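Local coordinates for esterase (Rhizomucor miehei CAU432, PDB 4WY8), which is a carboxylesterase of the alpha/beta hydrolase fold, probably hydrolysing carboxylic esters with a serine nucleophile, at residues Pro82-Phe87 and Tyr105-Arg110; Val139-Lys144 and Ala148-Val153; Ser170-Ile175 and Ala237-Ala242; Arg176-Gly181 and Arg248-Ala253; Leu254-Glu259 and Ser304-His309. One frame throughout, in Å; residues are numbered along the deposited sequence.

Contact 1: Pro82-Phe87 and Tyr105-Arg110; sequences PPIVFF and YELTVR
Glu106 OE1 receives two N-H groups of Arg110 on the flank of the helix that presses Leu107 onto Ile84 and Phe86. The main grip is Arg110 NE to Glu106 OE1, a salt bridge of 2.9 Å with an N-H...O angle of 160°; a weak second bond comes from Arg110 NH2. The carboxylate oxygen lies in the guanidinium plane, yet the donor approaches its anti side and stands 31° out of the carboxylate plane. This pair spans one helical turn, and the same guanidinium also reaches helix 301-322, where NH1 meets Asp308 in a salt bridge and NH2 meets the hydroxyl of Ser304. Strand 83-87, helix 101-111 and strand 114-118 form one beta-alpha-beta crossover of the alpha/beta hydrolase sheet, and Leu107 is the side chain of 105-110 that touches the first strand. Its CG stands anti to the backbone N (chi1 -177°), which sends both methyls toward the strand. Ile84 reaches out with its terminal methyl, CD1 lying 4.2 Å from Leu107 CG. Two residues along, on the same side of the strand, Phe86 approaches Leu107 slantwise, with 4.2 Å from Phe86 CD2 to Leu107 CD2. The Phe86 side chain also touches the probable nucleophile elbow, while Leu314 of helix 301-322 packs on Ile84.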
# COMPACT_ATOMS: atom_id res chain seq x y z
N PRO A 82 -12.19 -18.85 -0.61
CA PRO A 82 -12.46 -17.88 0.47
C PRO A 82 -13.60 -16.93 0.09
O PRO A 82 -13.73 -16.52 -1.07
CB PRO A 82 -11.13 -17.12 0.64
CG PRO A 82 -10.29 -17.46 -0.60
CD PRO A 82 -10.80 -18.79 -1.11
N PRO A 83 -14.45 -16.60 1.06
CA PRO A 83 -15.54 -15.69 0.73
C PRO A 83 -15.20 -14.26 1.12
O PRO A 83 -14.64 -14.01 2.19
CB PRO A 83 -16.71 -16.24 1.56
CG PRO A 83 -16.04 -16.81 2.79
CD PRO A 83 -14.63 -17.23 2.38
N ILE A 84 -15.47 -13.35 0.21
CA ILE A 84 -15.36 -11.93 0.47
C ILE A 84 -16.75 -11.34 0.40
O ILE A 84 -17.34 -11.27 -0.67
CB ILE A 84 -14.46 -11.24 -0.57
CG1 ILE A 84 -13.06 -11.84 -0.56
CG2 ILE A 84 -14.40 -9.72 -0.34
CD1 ILE A 84 -12.16 -11.28 -1.66
N VAL A 85 -17.27 -10.90 1.54
CA VAL A 85 -18.56 -10.26 1.55
C VAL A 85 -18.35 -8.76 1.34
O VAL A 85 -17.68 -8.09 2.12
CB VAL A 85 -19.30 -10.51 2.87
CG1 VAL A 85 -20.71 -9.98 2.75
CG2 VAL A 85 -19.33 -12.01 3.17
N PHE A 86 -18.94 -8.26 0.26
CA PHE A 86 -18.62 -6.93 -0.23
C PHE A 86 -19.80 -5.99 -0.08
O PHE A 86 -20.91 -6.33 -0.49
CB PHE A 86 -18.17 -7.01 -1.71
CG PHE A 86 -17.58 -5.74 -2.23
CD1 PHE A 86 -18.40 -4.74 -2.76
CD2 PHE A 86 -16.21 -5.55 -2.23
CE1 PHE A 86 -17.86 -3.56 -3.24
CE2 PHE A 86 -15.66 -4.35 -2.71
CZ PHE A 86 -16.50 -3.36 -3.23
N PHE A 87 -19.55 -4.82 0.48
CA PHE A 87 -20.56 -3.76 0.63
C PHE A 87 -20.17 -2.52 -0.19
O PHE A 87 -19.10 -1.89 0.03
CB PHE A 87 -20.77 -3.39 2.10
CG PHE A 87 -20.87 -4.59 3.01
CD1 PHE A 87 -21.81 -5.58 2.77
CD2 PHE A 87 -20.00 -4.74 4.08
CE1 PHE A 87 -21.89 -6.72 3.60
CE2 PHE A 87 -20.08 -5.85 4.91
CZ PHE A 87 -21.03 -6.84 4.67
N TYR A 105 -15.56 -7.81 -10.36
CA TYR A 105 -15.05 -8.85 -11.26
C TYR A 105 -13.54 -8.95 -11.14
O TYR A 105 -12.98 -10.09 -11.04
CB TYR A 105 -15.44 -8.58 -12.72
CG TYR A 105 -16.88 -8.87 -13.08
CD1 TYR A 105 -17.88 -8.88 -12.12
CD2 TYR A 105 -17.25 -9.12 -14.41
CE1 TYR A 105 -19.22 -9.13 -12.46
CE2 TYR A 105 -18.59 -9.38 -14.77
CZ TYR A 105 -19.56 -9.38 -13.79
OH TYR A 105 -20.88 -9.63 -14.12
N GLU A 106 -12.86 -7.79 -11.10
CA GLU A 106 -11.39 -7.81 -10.95
C GLU A 106 -10.93 -8.44 -9.62
O GLU A 106 -10.00 -9.22 -9.58
CB GLU A 106 -10.81 -6.39 -11.06
CG GLU A 106 -10.76 -5.82 -12.48
CD GLU A 106 -9.76 -6.53 -13.41
OE1 GLU A 106 -8.83 -7.23 -12.93
OE2 GLU A 106 -9.89 -6.35 -14.64
N LEU A 107 -11.59 -8.06 -8.53
CA LEU A 107 -11.27 -8.61 -7.22
C LEU A 107 -11.49 -10.13 -7.22
O LEU A 107 -10.69 -10.91 -6.73
CB LEU A 107 -12.15 -7.94 -6.16
CG LEU A 107 -11.92 -8.34 -4.70
CD1 LEU A 107 -10.47 -8.07 -4.21
CD2 LEU A 107 -12.96 -7.66 -3.81
N THR A 108 -12.61 -10.54 -7.81
CA THR A 108 -12.94 -11.94 -7.95
C THR A 108 -11.83 -12.72 -8.61
O THR A 108 -11.37 -13.73 -8.05
CB THR A 108 -14.22 -12.14 -8.77
OG1 THR A 108 -15.34 -11.52 -8.10
CG2 THR A 108 -14.48 -13.63 -9.00
N VAL A 109 -11.36 -12.27 -9.78
CA VAL A 109 -10.36 -13.12 -10.45
C VAL A 109 -8.95 -12.93 -9.92
O VAL A 109 -8.12 -13.85 -9.98
CB VAL A 109 -10.33 -12.90 -11.98
CG1 VAL A 109 -11.72 -13.17 -12.57
CG2 VAL A 109 -9.89 -11.48 -12.30
N ARG A 110 -8.65 -11.76 -9.37
CA ARG A 110 -7.30 -11.55 -8.84
C ARG A 110 -7.13 -12.29 -7.51
O ARG A 110 -6.09 -12.86 -7.25
CB ARG A 110 -6.99 -10.07 -8.66
CG ARG A 110 -6.87 -9.32 -9.99
CD ARG A 110 -6.47 -7.87 -9.75
NE ARG A 110 -6.79 -7.00 -10.87
CZ ARG A 110 -6.18 -5.84 -11.12
NH1 ARG A 110 -5.20 -5.42 -10.32
NH2 ARG A 110 -6.57 -5.09 -12.15

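Contact 2: Val139-Lys144 and Ala148-Val153; sequences VVWVAK and AKSINV
Trp141 holds its CG anti to the backbone N (chi1 -170°), and this torsion points the CH2 corner of the six-membered ring at Ser150 and Ile151, at the end of the short helix 145-150. There Ile151 CG2 meets the rim of the indole near its plane, 4.3 Å from Trp141 CH2. Ser150 OG lies obliquely to the same ring and is hydrogen-bonded to Asn147 O. Deeper in, Val142 CG1 rests 4.3 Å from Val153 CG2, and Val142 O comes within 3.5 Å of Ala148 CB. One backbone bond joins the segments: Ala148 N to Lys144 O, 2.9 Å and 165° at the hydrogen, the first turn of the helix that Lys144 precedes as N-cap. A Schellman motif with Asn152 at the C-prime position ends this helix, turning Val153 back inward. Helices 130-143 and 145-150, consecutive in the chain, pack together against the sheet, with Val142 and Val153 on Pro83 of strand 83-87, Ile151 on Ile116 of strand 114-118, and Trp141 reaching Ile58 of strand 51-59.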
# COMPACT_ATOMS: atom_id res chain seq x y z
N VAL A 139 -23.58 -11.67 6.32
CA VAL A 139 -22.35 -12.27 6.87
C VAL A 139 -22.67 -13.49 7.74
O VAL A 139 -22.04 -14.54 7.62
CB VAL A 139 -21.54 -11.25 7.70
CG1 VAL A 139 -20.35 -11.93 8.39
CG2 VAL A 139 -21.07 -10.09 6.82
N VAL A 140 -23.66 -13.34 8.62
CA VAL A 140 -24.09 -14.44 9.50
C VAL A 140 -24.53 -15.64 8.69
O VAL A 140 -24.22 -16.78 9.03
CB VAL A 140 -25.24 -13.99 10.44
CG1 VAL A 140 -25.87 -15.20 11.16
CG2 VAL A 140 -24.74 -12.97 11.44
N TRP A 141 -25.25 -15.38 7.60
CA TRP A 141 -25.69 -16.44 6.70
C TRP A 141 -24.49 -17.15 6.06
O TRP A 141 -24.42 -18.38 6.06
CB TRP A 141 -26.62 -15.88 5.64
CG TRP A 141 -27.32 -16.95 4.82
CD1 TRP A 141 -28.55 -17.48 5.06
CD2 TRP A 141 -26.82 -17.61 3.64
NE1 TRP A 141 -28.84 -18.44 4.12
CE2 TRP A 141 -27.80 -18.53 3.23
CE3 TRP A 141 -25.63 -17.51 2.90
CZ2 TRP A 141 -27.64 -19.35 2.10
CZ3 TRP A 141 -25.48 -18.32 1.78
CH2 TRP A 141 -26.47 -19.23 1.40
N VAL A 142 -23.54 -16.39 5.52
CA VAL A 142 -22.36 -16.98 4.87
C VAL A 142 -21.49 -17.78 5.84
O VAL A 142 -20.96 -18.84 5.48
CB VAL A 142 -21.48 -15.89 4.16
CG1 VAL A 142 -20.19 -16.50 3.60
CG2 VAL A 142 -22.25 -15.20 3.04
N ALA A 143 -21.34 -17.30 7.08
CA ALA A 143 -20.46 -17.96 8.06
C ALA A 143 -20.98 -19.33 8.55
O ALA A 143 -20.23 -20.14 9.09
CB ALA A 143 -20.24 -17.06 9.24
N LYS A 144 -22.28 -19.55 8.38
CA LYS A 144 -22.92 -20.78 8.82
C LYS A 144 -22.48 -21.97 7.94
O LYS A 144 -22.58 -21.90 6.71
CB LYS A 144 -24.43 -20.55 8.79
CG LYS A 144 -25.25 -21.26 9.83
CD LYS A 144 -26.64 -20.62 9.84
CE LYS A 144 -27.58 -21.24 10.87
NZ LYS A 144 -28.83 -20.43 11.02
N ALA A 148 -22.33 -22.24 3.81
CA ALA A 148 -21.05 -22.12 3.13
C ALA A 148 -20.80 -23.33 2.24
O ALA A 148 -20.29 -23.18 1.12
CB ALA A 148 -19.92 -21.94 4.14
N LYS A 149 -21.15 -24.53 2.71
CA LYS A 149 -21.06 -25.69 1.83
C LYS A 149 -21.93 -25.54 0.62
O LYS A 149 -21.52 -25.88 -0.49
CB LYS A 149 -21.47 -27.00 2.52
CG LYS A 149 -20.35 -27.80 3.15
CD LYS A 149 -20.88 -29.18 3.55
CE LYS A 149 -19.76 -30.13 3.96
NZ LYS A 149 -20.30 -31.33 4.66
N SER A 150 -23.13 -25.00 0.82
CA SER A 150 -24.05 -24.84 -0.30
C SER A 150 -23.52 -23.92 -1.39
O SER A 150 -23.87 -24.08 -2.55
CB SER A 150 -25.38 -24.30 0.20
OG SER A 150 -25.31 -22.89 0.34
N ILE A 151 -22.67 -22.96 -1.05
CA ILE A 151 -22.13 -22.10 -2.11
C ILE A 151 -20.63 -22.31 -2.32
O ILE A 151 -19.96 -21.46 -2.89
CB ILE A 151 -22.40 -20.59 -1.83
CG1 ILE A 151 -21.76 -20.15 -0.50
CG2 ILE A 151 -23.89 -20.32 -1.81
CD1 ILE A 151 -21.77 -18.63 -0.30
N ASN A 152 -20.11 -23.46 -1.86
CA ASN A 152 -18.69 -23.80 -2.01
C ASN A 152 -17.70 -22.71 -1.60
O ASN A 152 -16.76 -22.42 -2.34
CB ASN A 152 -18.40 -24.21 -3.46
CG ASN A 152 -18.69 -25.68 -3.73
OD1 ASN A 152 -18.36 -26.54 -2.92
ND2 ASN A 152 -19.31 -25.96 -4.86
N VAL A 153 -17.89 -22.16 -0.40
CA VAL A 153 -16.91 -21.26 0.20
C VAL A 153 -16.49 -21.78 1.57
O VAL A 153 -17.18 -22.60 2.18
CB VAL A 153 -17.47 -19.81 0.33
CG1 VAL A 153 -17.97 -19.31 -1.02
CG2 VAL A 153 -18.55 -19.74 1.38

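Contact 3: Ser170-Ile175 and Ala237-Ala242; sequences SAVVCI and ACPLKA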
# COMPACT_ATOMS: atom_id res chain seq x y z
N SER A 170 -18.83 -2.04 6.40
CA SER A 170 -17.88 -3.09 6.80
C SER A 170 -17.44 -2.87 8.26
O SER A 170 -17.47 -3.80 9.09
CB SER A 170 -16.67 -3.12 5.86
OG SER A 170 -17.07 -3.42 4.53
N ALA A 171 -17.02 -1.64 8.56
CA ALA A 171 -16.54 -1.31 9.91
C ALA A 171 -17.59 -1.62 11.00
O ALA A 171 -17.32 -2.27 12.05
CB ALA A 171 -16.11 0.15 9.97
N VAL A 172 -18.80 -1.12 10.76
CA VAL A 172 -19.84 -1.24 11.79
C VAL A 172 -20.44 -2.66 11.85
O VAL A 172 -20.88 -3.09 12.91
CB VAL A 172 -20.94 -0.19 11.60
CG1 VAL A 172 -20.35 1.19 11.76
CG2 VAL A 172 -21.63 -0.32 10.22
N VAL A 173 -20.45 -3.39 10.74
CA VAL A 173 -20.82 -4.79 10.79
C VAL A 173 -19.79 -5.54 11.66
O VAL A 173 -20.16 -6.41 12.44
CB VAL A 173 -20.90 -5.44 9.39
CG1 VAL A 173 -20.67 -6.94 9.48
CG2 VAL A 173 -22.23 -5.14 8.76
N CYS A 174 -18.51 -5.17 11.56
CA CYS A 174 -17.52 -5.78 12.46
C CYS A 174 -17.80 -5.47 13.94
O CYS A 174 -17.87 -6.42 14.77
CB CYS A 174 -16.10 -5.34 12.10
SG CYS A 174 -15.50 -6.14 10.60
N ILE A 175 -18.00 -4.19 14.28
CA ILE A 175 -18.31 -3.85 15.68
C ILE A 175 -19.57 -4.59 16.18
O ILE A 175 -19.63 -5.12 17.31
CB ILE A 175 -18.54 -2.35 15.86
CG1 ILE A 175 -17.33 -1.57 15.37
CG2 ILE A 175 -18.89 -2.02 17.33
CD1 ILE A 175 -17.60 -0.07 15.22
N ALA A 237 -23.41 4.22 13.22
CA ALA A 237 -23.52 5.18 12.14
C ALA A 237 -22.13 5.78 11.86
O ALA A 237 -21.61 5.74 10.74
CB ALA A 237 -24.50 6.29 12.51
N CYS A 238 -21.52 6.28 12.93
CA CYS A 238 -20.22 6.95 12.87
C CYS A 238 -19.27 6.23 13.81
O CYS A 238 -19.17 6.58 14.99
CB CYS A 238 -20.34 8.42 13.25
SG CYS A 238 -21.56 9.35 12.25
N PRO A 239 -18.58 5.21 13.30
CA PRO A 239 -17.71 4.40 14.17
C PRO A 239 -16.52 5.16 14.73
O PRO A 239 -15.89 4.67 15.66
CB PRO A 239 -17.24 3.27 13.24
CG PRO A 239 -17.46 3.80 11.82
CD PRO A 239 -18.67 4.68 11.93
N LEU A 240 -16.21 6.35 14.20
CA LEU A 240 -15.12 7.15 14.76
C LEU A 240 -15.44 7.69 16.16
O LEU A 240 -14.53 8.01 16.94
CB LEU A 240 -14.79 8.32 13.84
CG LEU A 240 -13.60 9.21 14.21
CD1 LEU A 240 -12.29 8.42 14.37
CD2 LEU A 240 -13.46 10.32 13.18
N LYS A 241 -16.73 7.78 16.47
CA LYS A 241 -17.16 8.27 17.78
C LYS A 241 -17.04 7.16 18.84
O LYS A 241 -17.25 7.40 20.03
CB LYS A 241 -18.62 8.76 17.72
CG LYS A 241 -18.93 9.83 16.66
CD LYS A 241 -20.40 10.32 16.83
CE LYS A 241 -20.86 11.20 15.67
NZ LYS A 241 -19.96 12.36 15.43
N ALA A 242 -16.72 5.93 18.41
CA ALA A 242 -16.59 4.83 19.36
C ALA A 242 -15.42 5.05 20.31
O ALA A 242 -14.43 5.69 19.95
CB ALA A 242 -16.42 3.50 18.62
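Pro239 sets its pyrrolidine ring against three side chains of one helix face, Ala171, Val172 and Ile175, with Val172 spanning the ring carbons that the other two touch singly. Val172 CG1 touches the ring most broadly: it is 3.9 Å from Pro239 CD, with CG and CB of that proline almost as near, so one methyl is spread along three ring carbons while the two side chains cross obliquely. Ile175, one turn away from Ala171, comes in at about a right angle and touches with its end alone, CD1 to Pro239 CB at 3.9 Å. Its CG1 branch lies anti to the carbonyl carbon (chi1 -56°), and the nearly straight second torsion carries CD1 out to the proline. Ala171 CB faces Pro239 CG at the longer distance of 4.3 Å. The helix concerned, 165-179, is the one that follows the probable nucleophile elbow of the alpha/beta hydrolase fold, and Pro239 begins a short 3-10 turn in the connection between helix 215-225 and helix 244-247. Within that turn Ala242 N bonds to Pro239 O, and Lys241 N to Cys238 O. Tyr270 of helix 264-276 packs on Ala171, Ile175 and Pro239 alike, while Asn168 ND2 bonds to Ala237 O just ahead of the turn.

Contact 4: Arg176-Gly181 and Arg248-Ala253; sequences RAKQLG and RVLPRA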
# COMPACT_ATOMS: atom_id res chain seq x y z
N ARG A 176 -20.58 -4.64 15.32
CA ARG A 176 -21.82 -5.31 15.66
C ARG A 176 -21.65 -6.82 15.90
O ARG A 176 -22.18 -7.35 16.87
CB ARG A 176 -22.86 -5.07 14.58
CG ARG A 176 -24.19 -5.63 14.97
CD ARG A 176 -24.79 -4.79 16.10
NE ARG A 176 -25.80 -5.55 16.82
CZ ARG A 176 -27.03 -5.76 16.38
NH1 ARG A 176 -27.42 -5.27 15.21
NH2 ARG A 176 -27.87 -6.48 17.11
N ALA A 177 -20.92 -7.50 15.02
CA ALA A 177 -20.69 -8.92 15.21
C ALA A 177 -19.91 -9.15 16.52
O ALA A 177 -20.14 -10.13 17.22
CB ALA A 177 -19.92 -9.52 14.02
N LYS A 178 -18.98 -8.25 16.82
CA LYS A 178 -18.27 -8.36 18.10
C LYS A 178 -19.25 -8.29 19.27
O LYS A 178 -19.17 -9.08 20.21
CB LYS A 178 -17.22 -7.26 18.25
CG LYS A 178 -16.58 -7.26 19.65
CD LYS A 178 -15.92 -5.94 20.00
CE LYS A 178 -15.39 -5.95 21.43
NZ LYS A 178 -14.76 -4.65 21.80
N GLN A 179 -20.17 -7.34 19.22
CA GLN A 179 -21.16 -7.20 20.30
C GLN A 179 -22.10 -8.42 20.45
O GLN A 179 -22.63 -8.68 21.53
CB GLN A 179 -21.96 -5.91 20.10
CG GLN A 179 -21.08 -4.71 20.45
CD GLN A 179 -21.83 -3.41 20.61
OE1 GLN A 179 -23.05 -3.33 20.38
NE2 GLN A 179 -21.11 -2.37 21.04
N LEU A 180 -22.30 -9.16 19.36
CA LEU A 180 -23.08 -10.40 19.41
C LEU A 180 -22.23 -11.64 19.75
O LEU A 180 -22.70 -12.78 19.66
CB LEU A 180 -23.82 -10.62 18.10
CG LEU A 180 -25.16 -9.86 17.88
CD1 LEU A 180 -25.24 -8.46 18.49
CD2 LEU A 180 -25.55 -9.84 16.40
N GLY A 181 -20.98 -11.42 20.14
CA GLY A 181 -20.08 -12.49 20.53
C GLY A 181 -19.68 -13.43 19.41
O GLY A 181 -19.30 -14.57 19.65
N ARG A 248 -11.90 -2.69 20.63
CA ARG A 248 -10.96 -3.76 20.95
C ARG A 248 -11.43 -5.07 20.32
O ARG A 248 -12.62 -5.24 20.08
CB ARG A 248 -10.85 -3.93 22.46
CG ARG A 248 -10.25 -2.72 23.13
CD ARG A 248 -9.79 -2.99 24.55
NE ARG A 248 -9.23 -1.76 25.11
CZ ARG A 248 -7.95 -1.44 25.02
NH1 ARG A 248 -7.12 -2.26 24.39
NH2 ARG A 248 -7.50 -0.30 25.54
N VAL A 249 -10.49 -5.99 20.10
CA VAL A 249 -10.77 -7.30 19.50
C VAL A 249 -11.70 -7.21 18.26
O VAL A 249 -12.72 -7.88 18.14
CB VAL A 249 -11.26 -8.31 20.63
CG1 VAL A 249 -10.64 -7.93 21.98
CG2 VAL A 249 -12.76 -8.41 20.80
N LEU A 250 -11.31 -6.37 17.32
CA LEU A 250 -11.96 -6.34 16.00
C LEU A 250 -11.11 -7.13 14.99
O LEU A 250 -9.91 -7.41 15.24
CB LEU A 250 -12.17 -4.90 15.54
CG LEU A 250 -13.28 -4.15 16.28
CD1 LEU A 250 -13.45 -2.77 15.69
CD2 LEU A 250 -14.58 -4.92 16.26
N PRO A 251 -11.70 -7.48 13.84
CA PRO A 251 -10.88 -8.26 12.90
C PRO A 251 -9.71 -7.49 12.30
O PRO A 251 -9.75 -6.26 12.17
CB PRO A 251 -11.90 -8.68 11.82
CG PRO A 251 -13.23 -8.65 12.53
CD PRO A 251 -13.12 -7.46 13.46
N ARG A 252 -8.63 -8.21 12.02
CA ARG A 252 -7.47 -7.70 11.28
C ARG A 252 -7.91 -6.76 10.13
O ARG A 252 -8.80 -7.10 9.34
CB ARG A 252 -6.66 -8.89 10.75
CG ARG A 252 -5.50 -8.58 9.83
CD ARG A 252 -4.82 -9.90 9.36
NE ARG A 252 -4.20 -9.76 8.04
CZ ARG A 252 -2.97 -9.32 7.85
NH1 ARG A 252 -2.22 -8.99 8.90
NH2 ARG A 252 -2.47 -9.19 6.62
N ALA A 253 -7.33 -5.56 10.07
CA ALA A 253 -7.89 -4.49 9.24
C ALA A 253 -6.90 -3.90 8.26
O ALA A 253 -5.73 -3.68 8.58
CB ALA A 253 -8.42 -3.37 10.13
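The C-terminal turn of helix 165-179 meets the loop that leads into strand 253-258, with Lys178 laid across Arg248, Val249 and Leu250. The ammonium group makes the polar bond of the contact, Lys178 NZ to Arg248 O at 2.8 Å. It approaches well off the direction of the carbonyl, with a C=O...N angle of 126°, and 35° from the carbonyl plane. A further, weak bond runs from the same nitrogen to Asp246 O, so two backbone carbonyls, one of the loop and one of helix 244-247, accept from the ammonium group. Lys178 arrives there fully stretched: CG is anti to the backbone N (chi1 173°) and every later torsion is extended. Its methylene groups supply the apolar part. Lys178 CE lies 3.7 Å from Val249 CG2, the two side chains crossing at about a right angle, while at the root of the chain Lys178 CB is 4.1 Å from Leu250 CD2. A Schellman motif closes the helix directly afterwards, with Gly181 at positive phi as the C-prime residue and Gly181 N bonded to Lys178 O. On the loop side, Leu250 N is held by Asn279 OD1 and Pro251 O by Gln188 NE2. Beyond them Arg252 makes salt bridges to Asp280 and to Glu305 of the second subunit.

Contact 5: Leu254-Glu259 and Ser304-His309; sequences LVITAE and SEILDH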
# COMPACT_ATOMS: atom_id res chain seq x y z
N LEU A 254 -7.40 -3.59 7.06
CA LEU A 254 -6.68 -2.80 6.07
C LEU A 254 -7.51 -1.56 5.77
O LEU A 254 -8.65 -1.67 5.31
CB LEU A 254 -6.41 -3.62 4.79
CG LEU A 254 -5.84 -2.89 3.56
CD1 LEU A 254 -4.47 -2.27 3.84
CD2 LEU A 254 -5.76 -3.83 2.31
N VAL A 255 -6.96 -0.39 6.07
CA VAL A 255 -7.66 0.87 5.88
C VAL A 255 -6.92 1.67 4.82
O VAL A 255 -5.73 2.00 4.99
CB VAL A 255 -7.76 1.68 7.20
CG1 VAL A 255 -8.61 2.97 7.01
CG2 VAL A 255 -8.37 0.81 8.28
N ILE A 256 -7.60 1.92 3.71
CA ILE A 256 -6.99 2.63 2.59
C ILE A 256 -7.64 3.98 2.40
O ILE A 256 -8.87 4.07 2.27
CB ILE A 256 -7.09 1.80 1.29
CG1 ILE A 256 -6.26 0.52 1.41
CG2 ILE A 256 -6.57 2.58 0.08
CD1 ILE A 256 -6.68 -0.53 0.42
N THR A 257 -6.84 5.04 2.39
CA THR A 257 -7.40 6.39 2.20
C THR A 257 -6.82 7.06 0.95
O THR A 257 -5.72 6.68 0.47
CB THR A 257 -7.14 7.32 3.43
OG1 THR A 257 -5.73 7.41 3.69
CG2 THR A 257 -7.87 6.81 4.68
N ALA A 258 -7.57 8.03 0.43
CA ALA A 258 -7.14 8.80 -0.72
C ALA A 258 -6.61 10.15 -0.27
O ALA A 258 -7.21 10.80 0.60
CB ALA A 258 -8.30 8.98 -1.73
N GLU A 259 -5.52 10.60 -0.89
CA GLU A 259 -4.94 11.88 -0.53
C GLU A 259 -5.91 13.05 -0.79
O GLU A 259 -6.06 13.92 0.06
CB GLU A 259 -3.64 12.12 -1.29
CG GLU A 259 -2.98 13.44 -0.93
CD GLU A 259 -1.78 13.74 -1.81
OE1 GLU A 259 -1.79 13.28 -2.98
OE2 GLU A 259 -0.87 14.47 -1.36
N SER A 304 -6.12 -0.24 -9.96
CA SER A 304 -5.61 -1.60 -10.18
C SER A 304 -4.45 -1.94 -9.25
O SER A 304 -4.36 -3.08 -8.72
CB SER A 304 -5.20 -1.78 -11.64
OG SER A 304 -4.77 -3.11 -11.88
N GLU A 305 -3.54 -0.98 -9.06
CA GLU A 305 -2.46 -1.24 -8.11
C GLU A 305 -3.05 -1.52 -6.73
O GLU A 305 -2.66 -2.47 -6.04
CB GLU A 305 -1.49 -0.06 -8.02
CG GLU A 305 -0.91 0.40 -9.35
CD GLU A 305 -0.09 -0.65 -10.08
OE1 GLU A 305 0.53 -1.56 -9.44
OE2 GLU A 305 -0.08 -0.58 -11.33
N ILE A 306 -4.03 -0.72 -6.35
CA ILE A 306 -4.66 -0.84 -5.05
C ILE A 306 -5.29 -2.20 -4.91
O ILE A 306 -5.14 -2.84 -3.87
CB ILE A 306 -5.70 0.27 -4.81
CG1 ILE A 306 -5.01 1.60 -4.54
CG2 ILE A 306 -6.63 -0.05 -3.63
CD1 ILE A 306 -6.02 2.80 -4.59
N LEU A 307 -5.97 -2.68 -5.95
CA LEU A 307 -6.52 -4.04 -5.89
C LEU A 307 -5.44 -5.12 -5.75
O LEU A 307 -5.63 -6.10 -5.03
CB LEU A 307 -7.38 -4.33 -7.13
CG LEU A 307 -8.74 -3.64 -7.14
CD1 LEU A 307 -9.54 -4.23 -8.27
CD2 LEU A 307 -9.47 -3.83 -5.83
N ASP A 308 -4.30 -4.96 -6.42
CA ASP A 308 -3.21 -5.92 -6.24
C ASP A 308 -2.70 -5.93 -4.77
O ASP A 308 -2.40 -6.99 -4.20
CB ASP A 308 -2.05 -5.60 -7.20
CG ASP A 308 -2.39 -5.94 -8.66
OD1 ASP A 308 -3.33 -6.75 -8.91
OD2 ASP A 308 -1.71 -5.37 -9.57
N HIS A 309 -2.65 -4.75 -4.18
CA HIS A 309 -2.31 -4.60 -2.78
C HIS A 309 -3.29 -5.30 -1.84
O HIS A 309 -2.90 -6.10 -0.97
CB HIS A 309 -2.24 -3.12 -2.45
CG HIS A 309 -1.80 -2.84 -1.06
ND1 HIS A 309 -1.69 -1.56 -0.57
CD2 HIS A 309 -1.42 -3.67 -0.06
CE1 HIS A 309 -1.25 -1.61 0.68
NE2 HIS A 309 -1.09 -2.87 1.01
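Ile256 and Ile306 meet methyl to methyl, Ile256 CD1 lying 4.1 Å from Ile306 CG2, as the two side chains run alongside one another, pointing opposite ways. In Ile256 the CG1 branch is anti to the carbonyl carbon (chi1 -66°) and carries CD1 away from the strand, whereas Ile306 offers its shorter branch. One helical turn further on, His309 meets Leu254, with 4.4 Å from His309 NE2 to Leu254 CD1; the methyl stands obliquely to the imidazole. The first torsion of His309 (chi1 -176°) puts CG anti to the backbone N and directs the ring toward Leu254. Around this first shell lie the groups that set it: His309 ND1 is hydrogen-bonded to Tyr286 OH, and the imidazole is stacked on His309 of the second subunit, so this helix face also belongs to the dimer interface. Asp308, on the flank, forms a salt bridge with Lys316 of the second subunit. Tyr286 additionally packs on both isoleucines. Helix 301-322 therefore covers strand 253-258 of the alpha/beta hydrolase sheet next to strand 281-286, the outermost of this chain's sheet on that side, while strand 188-191 pairs with the other edge of 253-258 and Ile310 continues the apolar cover over Leu254 and Ile256.

Overall arrangement
Contacts 1 and 5 lie directly on the mixed sheet of the alpha/beta hydrolase fold, and the others join the helices and loops around it. Contacts 1 and 5, centres about 15 Å apart, place helices 101-111 and 301-322 on strands 83-87 and 253-258, and the two helices are linked by polar bonds between their side chains. Contact 2, about 15 Å from contact 1 between centres, packs on the opposite face of strand 83-87 from helix 101-111. Contacts 3 and 4 share helix 165-179, their centres about 10 Å apart, and their segments alternate along the chain; the other pairs follow in series. Contact 4 runs straight into contact 5 in sequence, so the helix after the probable nucleophile elbow is linked through one loop to the dimer-facing side.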